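Local coordinates for amphoterin-induced protein 1 (Mus musculus, PDB 2XOT) that promotes growth and fasciculation of neurites, forms homodimers through its leucine-rich repeats and may mediate homophilic and heterophilic cell-cell interaction, at residues H213-Y216 / S221-D224; P13-C18 / S26-P31; K206-F211 / S242-N247. All coordinates share one frame; numbering follows the deposited sequence.

In the fold
Read from the N terminus, the chain first closes a short loop at interaction 2 (13-18 with 26-31), where the two ends of the hairpin formed by strands 17-19 and 22-24 meet within the N-terminal cap of the leucine-rich repeats. The six repeats follow before helix 205-216 of the C-terminal cap. Interaction 3 joins this helix to 242-247, closing a loop that contains interaction 1, the tighter turn between helices 205-216 and 220-223. These nested contacts share helix 205-216 and touch where Val-222 CG2 lies 3.9 Å from Phe-211 CD1. Interaction 2 is remote, its centre about 52 Å from that of interaction 3, at the other end of the solenoid.

Interaction 1 (H213-Y216 / S221-D224); sequences HWQY and SVMD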
loop_
_atom_site.group_PDB
_atom_site.type_symbol
_atom_site.label_atom_id
_atom_site.label_comp_id
_atom_site.label_asym_id
_atom_site.label_seq_id
_atom_site.Cartn_x
_atom_site.Cartn_y
_atom_site.Cartn_z
ATOM N N HIS B 213 -23.327 -21.364 -5.709
ATOM C CA HIS B 213 -23.170 -20.881 -4.362
ATOM C C HIS B 213 -22.394 -19.556 -4.317
ATOM O O HIS B 213 -22.859 -18.584 -3.723
ATOM C CB HIS B 213 -22.491 -21.939 -3.485
ATOM C CG HIS B 213 -22.216 -21.465 -2.095
ATOM N ND1 HIS B 213 -23.216 -21.006 -1.270
ATOM C CD2 HIS B 213 -21.061 -21.328 -1.404
ATOM C CE1 HIS B 213 -22.691 -20.617 -0.124
ATOM N NE2 HIS B 213 -21.384 -20.807 -0.176
ATOM N N TRP B 214 -21.234 -19.509 -4.978
ATOM C CA TRP B 214 -20.399 -18.312 -4.979
ATOM C C TRP B 214 -21.140 -17.105 -5.530
ATOM O O TRP B 214 -20.964 -15.971 -5.050
ATOM C CB TRP B 214 -19.123 -18.546 -5.797
ATOM C CG TRP B 214 -18.176 -19.567 -5.223
ATOM C CD1 TRP B 214 -18.450 -20.557 -4.331
ATOM C CD2 TRP B 214 -16.800 -19.713 -5.563
ATOM N NE1 TRP B 214 -17.317 -21.298 -4.079
ATOM C CE2 TRP B 214 -16.294 -20.794 -4.826
ATOM C CE3 TRP B 214 -15.943 -19.021 -6.415
ATOM C CZ2 TRP B 214 -14.968 -21.200 -4.911
ATOM C CZ3 TRP B 214 -14.633 -19.432 -6.505
ATOM C CH2 TRP B 214 -14.161 -20.509 -5.760
ATOM N N GLN B 215 -21.980 -17.346 -6.533
ATOM C CA GLN B 215 -22.822 -16.296 -7.103
ATOM C C GLN B 215 -23.897 -15.779 -6.121
ATOM O O GLN B 215 -24.100 -14.572 -5.975
ATOM C CB GLN B 215 -23.497 -16.813 -8.370
ATOM C CG GLN B 215 -24.203 -15.731 -9.147
ATOM C CD GLN B 215 -25.010 -16.272 -10.293
ATOM O OE1 GLN B 215 -25.787 -17.203 -10.131
ATOM N NE2 GLN B 215 -24.816 -15.694 -11.471
ATOM N N TYR B 216 -24.584 -16.703 -5.459
ATOM C CA TYR B 216 -25.558 -16.344 -4.431
ATOM C C TYR B 216 -24.886 -15.501 -3.321
ATOM O O TYR B 216 -25.463 -14.550 -2.819
ATOM C CB TYR B 216 -26.202 -17.615 -3.852
ATOM C CG TYR B 216 -26.943 -17.403 -2.540
ATOM C CD1 TYR B 216 -28.234 -16.897 -2.516
ATOM C CD2 TYR B 216 -26.343 -17.716 -1.328
ATOM C CE1 TYR B 216 -28.916 -16.703 -1.309
ATOM C CE2 TYR B 216 -27.014 -17.530 -0.109
ATOM C CZ TYR B 216 -28.296 -17.018 -0.111
ATOM O OH TYR B 216 -28.952 -16.838 1.092
ATOM N N SER B 221 -15.057 -12.760 -7.271
ATOM C CA SER B 221 -14.470 -13.691 -8.241
ATOM C C SER B 221 -15.519 -14.171 -9.268
ATOM O O SER B 221 -15.183 -14.470 -10.415
ATOM C CB SER B 221 -13.820 -14.881 -7.506
ATOM O OG SER B 221 -14.746 -15.587 -6.685
ATOM N N VAL B 222 -16.783 -14.238 -8.849
ATOM C CA VAL B 222 -17.891 -14.556 -9.753
ATOM C C VAL B 222 -18.585 -13.301 -10.303
ATOM O O VAL B 222 -18.734 -13.150 -11.517
ATOM C CB VAL B 222 -18.928 -15.460 -9.047
ATOM C CG1 VAL B 222 -20.234 -15.510 -9.833
ATOM C CG2 VAL B 222 -18.366 -16.865 -8.869
ATOM N N MET B 223 -18.998 -12.393 -9.426
ATOM C CA MET B 223 -19.720 -11.188 -9.865
ATOM C C MET B 223 -18.941 -10.357 -10.911
ATOM O O MET B 223 -19.524 -9.873 -11.881
ATOM C CB MET B 223 -20.104 -10.312 -8.674
ATOM C CG MET B 223 -20.987 -10.993 -7.648
ATOM S SD MET B 223 -22.452 -11.815 -8.303
ATOM C CE MET B 223 -21.800 -13.439 -8.488
ATOM N N ASP B 224 -17.630 -10.218 -10.754
ATOM C CA ASP B 224 -16.863 -9.397 -11.699
ATOM C C ASP B 224 -16.659 -10.059 -13.085
ATOM O O ASP B 224 -16.357 -9.372 -14.047
ATOM C CB ASP B 224 -15.504 -9.027 -11.098
ATOM C CG ASP B 224 -15.614 -8.175 -9.869
ATOM O OD1 ASP B 224 -16.654 -7.564 -9.652
ATOM O OD2 ASP B 224 -14.643 -8.093 -9.109
#
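Ser-221 OG meets the indole of Trp-214 at its six-membered ring, 3.6 Å from CE3, while its hydrogen bond goes to the backbone O of Lys-191. The hydroxyl approaches the ring obliquely, from a position neither squarely over the face nor in the plane. With chi1 at 58°, OG sits between the backbone N and the carbonyl carbon of Ser-221, a rotation that brings it within reach of both partners.

Val-222 splits its two methyls between neighbouring residues of helix 205-216. CG2 packs against Trp-214 CB at 3.6 Å and lies at the edge of the indole, near its plane; CG1 rests on Gln-215 CB at 3.8 Å. An alanine here would remove both methyls and is likely to leave a gap beside Trp-214 CB and the aliphatic part of Gln-215.

Met-223 works through its end: bent at chi2 (-51°) and chi3, the chain swings CE to 3.3 Å from Gln-215 CA and 3.4 Å from Gln-215 CG, crossing that side chain at about a right angle. These distances are short for two carbons, so the packing is tight at this point or the methyl slightly misplaced. Phe-241 touches both Gln-215 and Val-222, and Leu-194 lies against Trp-214. The corner between helices 205-216 and 220-223 in the C-terminal cap is thus joined by apolar packing, with its buried serine hydroxyl satisfied by a backbone carbonyl rather than by the facing helix.

Interaction 2 (P13-C18 / S26-P31); sequences PANCLC and SKQQLP
Asn-15 lays its side-chain amide alongside Leu-30, with ND2 3.5 Å from CD2 and the amide carbon CG 3.7 Å from the same methyl. The two side chains run past each other in opposite directions, bringing the methyl alongside both CB and the amide end of the asparagine. Asn-15 is the third residue of a type I turn from Pro-13 to Cys-16, and its side chain leaves the turn toward 26-31.

Gln-28 meets the backbone O and the OD1 end of Asn-15. With CG anti to the carbonyl carbon (chi1 -61°), Gln-28 sets CG 3.5 Å from the backbone O of Asn-15, and the bend at chi2 (-72°) turns the amide toward the Asn-15 side chain. The terminal amides are turned 33° apart, and as modelled their oxygens face each other, OD1 of Asn-15 lying 3.6 Å from OE1 of Gln-28, two acceptors, which as placed cannot bond to each other.

The Cys-16 to Cys-25 disulfide joins the two chains at the foot of the hairpin, and Cys-12 to Cys-18 spans the turn that carries Asn-15. Leu-30 also bonds through its backbone to Asn-50, the glycosylated residue of the first repeat. The chemistry between 13-18 and 26-31 is therefore van der Waals contact of amide and methyl groups, with the covalent and backbone bonds lying beside it.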
loop_
_atom_site.group_PDB
_atom_site.type_symbol
_atom_site.label_atom_id
_atom_site.label_comp_id
_atom_site.label_asym_id
_atom_site.label_seq_id
_atom_site.Cartn_x
_atom_site.Cartn_y
_atom_site.Cartn_z
ATOM N N PRO B 13 22.624 5.766 -11.110
ATOM C CA PRO B 13 23.215 4.898 -12.133
ATOM C C PRO B 13 22.923 5.417 -13.514
ATOM O O PRO B 13 22.085 6.292 -13.667
ATOM C CB PRO B 13 22.513 3.562 -11.903
ATOM C CG PRO B 13 22.063 3.619 -10.487
ATOM C CD PRO B 13 21.670 5.032 -10.263
ATOM N N ALA B 14 23.568 4.819 -14.510
ATOM C CA ALA B 14 23.686 5.383 -15.860
ATOM C C ALA B 14 22.386 5.674 -16.622
ATOM O O ALA B 14 22.186 6.779 -17.136
ATOM C CB ALA B 14 24.571 4.461 -16.719
ATOM N N ASN B 15 21.529 4.686 -16.748
ATOM C CA ASN B 15 20.320 4.840 -17.555
ATOM C C ASN B 15 19.041 5.047 -16.708
ATOM O O ASN B 15 17.937 4.648 -17.104
ATOM C CB ASN B 15 20.187 3.622 -18.466
ATOM C CG ASN B 15 21.241 3.603 -19.534
ATOM O OD1 ASN B 15 21.109 4.277 -20.543
ATOM N ND2 ASN B 15 22.302 2.865 -19.302
ATOM N N CYS B 16 19.210 5.715 -15.567
ATOM C CA CYS B 16 18.131 5.909 -14.609
ATOM C C CYS B 16 17.805 7.367 -14.394
ATOM O O CYS B 16 18.634 8.257 -14.566
ATOM C CB CYS B 16 18.526 5.316 -13.263
ATOM S SG CYS B 16 18.784 3.571 -13.333
ATOM N N LEU B 17 16.569 7.584 -13.997
ATOM C CA LEU B 17 16.117 8.833 -13.447
ATOM C C LEU B 17 16.048 8.574 -11.965
ATOM O O LEU B 17 15.376 7.652 -11.533
ATOM C CB LEU B 17 14.708 9.129 -13.919
ATOM C CG LEU B 17 14.410 9.849 -15.220
ATOM C CD1 LEU B 17 12.947 9.518 -15.634
ATOM C CD2 LEU B 17 14.626 11.334 -14.994
ATOM N N CYS B 18 16.736 9.393 -11.186
ATOM C CA CYS B 18 16.732 9.251 -9.753
ATOM C C CYS B 18 15.950 10.411 -9.124
ATOM O O CYS B 18 16.340 11.571 -9.237
ATOM C CB CYS B 18 18.169 9.221 -9.271
ATOM S SG CYS B 18 19.034 7.807 -9.951
ATOM N N SER B 26 13.311 2.554 -16.810
ATOM C CA SER B 26 12.472 1.766 -17.690
ATOM C C SER B 26 12.672 2.168 -19.136
ATOM O O SER B 26 13.046 3.309 -19.423
ATOM C CB SER B 26 10.996 1.950 -17.316
ATOM O OG SER B 26 10.522 3.223 -17.702
ATOM N N LYS B 27 12.376 1.219 -20.021
ATOM C CA LYS B 27 12.354 1.400 -21.474
ATOM C C LYS B 27 13.644 1.963 -22.086
ATOM O O LYS B 27 13.611 2.821 -22.965
ATOM C CB LYS B 27 11.113 2.191 -21.902
ATOM C CG LYS B 27 10.728 1.946 -23.336
ATOM C CD LYS B 27 9.366 2.491 -23.660
ATOM C CE LYS B 27 9.288 2.952 -25.097
ATOM N NZ LYS B 27 7.858 3.287 -25.490
ATOM N N GLN B 28 14.770 1.411 -21.640
ATOM C CA GLN B 28 16.106 1.802 -22.077
ATOM C C GLN B 28 16.804 0.630 -22.753
ATOM O O GLN B 28 18.033 0.599 -22.813
ATOM C CB GLN B 28 16.953 2.175 -20.866
ATOM C CG GLN B 28 16.458 3.330 -20.025
ATOM C CD GLN B 28 16.628 4.654 -20.703
ATOM O OE1 GLN B 28 17.680 4.934 -21.287
ATOM N NE2 GLN B 28 15.597 5.492 -20.631
ATOM N N GLN B 29 16.023 -0.353 -23.200
ATOM C CA GLN B 29 16.531 -1.652 -23.669
ATOM C C GLN B 29 17.812 -2.170 -22.993
ATOM O O GLN B 29 18.699 -2.689 -23.663
ATOM C CB GLN B 29 16.694 -1.625 -25.215
ATOM N N LEU B 30 17.882 -2.072 -21.667
ATOM C CA LEU B 30 19.026 -2.568 -20.899
ATOM C C LEU B 30 19.078 -4.090 -20.925
ATOM O O LEU B 30 18.060 -4.742 -20.669
ATOM C CB LEU B 30 18.949 -2.123 -19.437
ATOM C CG LEU B 30 18.916 -0.632 -19.143
ATOM C CD1 LEU B 30 18.723 -0.416 -17.632
ATOM C CD2 LEU B 30 20.178 0.053 -19.653
ATOM N N PRO B 31 20.251 -4.665 -21.243
ATOM C CA PRO B 31 20.417 -6.101 -21.169
ATOM C C PRO B 31 20.887 -6.574 -19.792
ATOM O O PRO B 31 20.834 -7.759 -19.507
ATOM C CB PRO B 31 21.476 -6.360 -22.232
ATOM C CG PRO B 31 22.354 -5.213 -22.140
ATOM C CD PRO B 31 21.480 -4.028 -21.746
#

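Interaction 3 (K206-F211 / S242-N247); sequences KLYQLF and SLDFFN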
loop_
_atom_site.group_PDB
_atom_site.type_symbol
_atom_site.label_atom_id
_atom_site.label_comp_id
_atom_site.label_asym_id
_atom_site.label_seq_id
_atom_site.Cartn_x
_atom_site.Cartn_y
_atom_site.Cartn_z
ATOM N N LYS B 206 -21.477 -30.611 -10.380
ATOM C CA LYS B 206 -20.765 -30.230 -9.169
ATOM C C LYS B 206 -20.039 -28.898 -9.392
ATOM O O LYS B 206 -19.998 -28.057 -8.495
ATOM C CB LYS B 206 -19.796 -31.328 -8.702
ATOM N N LEU B 207 -19.509 -28.699 -10.603
ATOM C CA LEU B 207 -18.924 -27.424 -10.971
ATOM C C LEU B 207 -19.957 -26.312 -10.897
ATOM O O LEU B 207 -19.679 -25.234 -10.388
ATOM C CB LEU B 207 -18.326 -27.474 -12.385
ATOM C CG LEU B 207 -17.636 -26.186 -12.853
ATOM C CD1 LEU B 207 -16.407 -25.919 -12.023
ATOM C CD2 LEU B 207 -17.279 -26.250 -14.339
ATOM N N TYR B 208 -21.140 -26.557 -11.448
ATOM C CA TYR B 208 -22.202 -25.565 -11.450
ATOM C C TYR B 208 -22.629 -25.188 -10.022
ATOM O O TYR B 208 -22.845 -24.025 -9.708
ATOM C CB TYR B 208 -23.419 -26.081 -12.228
ATOM C CG TYR B 208 -24.647 -25.247 -11.972
ATOM C CD1 TYR B 208 -24.741 -23.956 -12.478
ATOM C CD2 TYR B 208 -25.698 -25.728 -11.199
ATOM C CE1 TYR B 208 -25.859 -23.161 -12.223
ATOM C CE2 TYR B 208 -26.811 -24.952 -10.946
ATOM C CZ TYR B 208 -26.881 -23.666 -11.460
ATOM O OH TYR B 208 -27.977 -22.872 -11.229
ATOM N N GLN B 209 -22.735 -26.190 -9.176
ATOM C CA GLN B 209 -23.180 -26.023 -7.805
ATOM C C GLN B 209 -22.215 -25.207 -6.964
ATOM O O GLN B 209 -22.643 -24.454 -6.083
ATOM C CB GLN B 209 -23.422 -27.396 -7.186
ATOM C CG GLN B 209 -24.748 -27.967 -7.681
ATOM C CD GLN B 209 -24.855 -29.468 -7.627
ATOM O OE1 GLN B 209 -25.804 -30.048 -8.189
ATOM N NE2 GLN B 209 -23.900 -30.117 -6.974
ATOM N N LEU B 210 -20.918 -25.355 -7.235
ATOM C CA LEU B 210 -19.907 -24.537 -6.585
ATOM C C LEU B 210 -20.092 -23.068 -6.957
ATOM O O LEU B 210 -20.241 -22.221 -6.094
ATOM C CB LEU B 210 -18.498 -25.015 -6.963
ATOM C CG LEU B 210 -17.362 -24.228 -6.277
ATOM C CD1 LEU B 210 -17.035 -24.772 -4.844
ATOM C CD2 LEU B 210 -16.116 -24.205 -7.147
ATOM N N PHE B 211 -20.070 -22.771 -8.247
ATOM C CA PHE B 211 -20.141 -21.399 -8.715
ATOM C C PHE B 211 -21.520 -20.773 -8.434
ATOM O O PHE B 211 -21.634 -19.562 -8.238
ATOM C CB PHE B 211 -19.755 -21.341 -10.199
ATOM C CG PHE B 211 -18.263 -21.453 -10.432
ATOM C CD1 PHE B 211 -17.430 -20.388 -10.157
ATOM C CD2 PHE B 211 -17.690 -22.631 -10.860
ATOM C CE1 PHE B 211 -16.055 -20.494 -10.311
ATOM C CE2 PHE B 211 -16.304 -22.720 -11.033
ATOM C CZ PHE B 211 -15.503 -21.657 -10.767
ATOM N N SER B 242 -25.219 -21.377 -17.284
ATOM C CA SER B 242 -26.282 -21.955 -18.091
ATOM C C SER B 242 -26.604 -23.410 -17.659
ATOM O O SER B 242 -27.642 -23.951 -18.034
ATOM C CB SER B 242 -25.911 -21.855 -19.576
ATOM O OG SER B 242 -25.109 -22.942 -19.962
ATOM N N LEU B 243 -25.750 -24.023 -16.830
ATOM C CA LEU B 243 -25.923 -25.442 -16.440
ATOM C C LEU B 243 -27.210 -25.777 -15.667
ATOM O O LEU B 243 -27.574 -26.947 -15.578
ATOM C CB LEU B 243 -24.715 -25.969 -15.651
ATOM C CG LEU B 243 -23.376 -26.190 -16.377
ATOM C CD1 LEU B 243 -22.547 -27.232 -15.675
ATOM C CD2 LEU B 243 -23.572 -26.576 -17.811
ATOM N N ASP B 244 -27.901 -24.776 -15.126
ATOM C CA ASP B 244 -29.207 -25.017 -14.491
ATOM C C ASP B 244 -30.213 -25.425 -15.557
ATOM O O ASP B 244 -31.017 -26.333 -15.365
ATOM C CB ASP B 244 -29.709 -23.789 -13.732
ATOM C CG ASP B 244 -29.913 -22.580 -14.631
ATOM O OD1 ASP B 244 -29.150 -22.424 -15.608
ATOM O OD2 ASP B 244 -30.836 -21.782 -14.360
ATOM N N PHE B 245 -30.132 -24.773 -16.707
ATOM C CA PHE B 245 -30.942 -25.163 -17.830
ATOM C C PHE B 245 -30.709 -26.630 -18.189
ATOM O O PHE B 245 -31.653 -27.326 -18.554
ATOM C CB PHE B 245 -30.670 -24.262 -19.044
ATOM C CG PHE B 245 -31.729 -24.359 -20.111
ATOM C CD1 PHE B 245 -33.038 -23.969 -19.843
ATOM C CD2 PHE B 245 -31.428 -24.872 -21.358
ATOM C CE1 PHE B 245 -34.018 -24.058 -20.816
ATOM C CE2 PHE B 245 -32.413 -24.980 -22.338
ATOM C CZ PHE B 245 -33.705 -24.566 -22.062
ATOM N N PHE B 246 -29.476 -27.115 -18.055
ATOM C CA PHE B 246 -29.167 -28.497 -18.420
ATOM C C PHE B 246 -29.473 -29.497 -17.293
ATOM O O PHE B 246 -28.978 -30.629 -17.319
ATOM C CB PHE B 246 -27.705 -28.627 -18.841
ATOM C CG PHE B 246 -27.267 -27.665 -19.916
ATOM C CD1 PHE B 246 -28.165 -27.103 -20.818
ATOM C CD2 PHE B 246 -25.917 -27.360 -20.052
ATOM C CE1 PHE B 246 -27.714 -26.230 -21.818
ATOM C CE2 PHE B 246 -25.462 -26.494 -21.047
ATOM C CZ PHE B 246 -26.356 -25.929 -21.928
ATOM N N ASN B 247 -30.276 -29.062 -16.314
ATOM C CA ASN B 247 -30.891 -29.909 -15.277
ATOM C C ASN B 247 -30.006 -30.172 -14.070
ATOM O O ASN B 247 -30.295 -31.057 -13.258
ATOM C CB ASN B 247 -31.472 -31.226 -15.849
ATOM C CG ASN B 247 -32.716 -30.997 -16.690
ATOM O OD1 ASN B 247 -33.645 -30.309 -16.255
ATOM N ND2 ASN B 247 -32.751 -31.574 -17.891
#
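Tyr-208 and Leu-243 are the nearest CA pair, 6.2 Å apart, where regular helix on one side faces an irregular coil on the other. Residues 243-245 have helical backbone angles without the regular bonds, and a type I turn from Asp-244 to Asn-247 overlaps their end, supported by Asn-247 N to Asp-244 O at 3.0 Å.

Tyr-208 carries the helix side. With CG anti to the backbone N (chi1 166°), the ring runs out along the facing segment. At the root, Tyr-208 CB packs on Leu-243 CB at 3.7 Å and equally on Leu-243 CD1, the two side chains passing in opposite directions. Farther out, one ring face is covered by the Leu-243 to Asp-244 peptide, with Asp-244 N 3.9 Å above the plane and displaced toward the rim. At the end, Tyr-208 OH comes to 3.2 Å from Asp-244 CB; the carboxylate lies farther off, its plane 21° from that of the ring.

Tyr-208 also touches Cys-248, whose disulfide to Cys-205 ties the start of helix 205-216 to the chain just beyond 242-247. On other sides of the helix, Leu-207 and Leu-210 pack on helix 180-184, so the helix lies between helix 180-184 and the segment that follows strand 238-239.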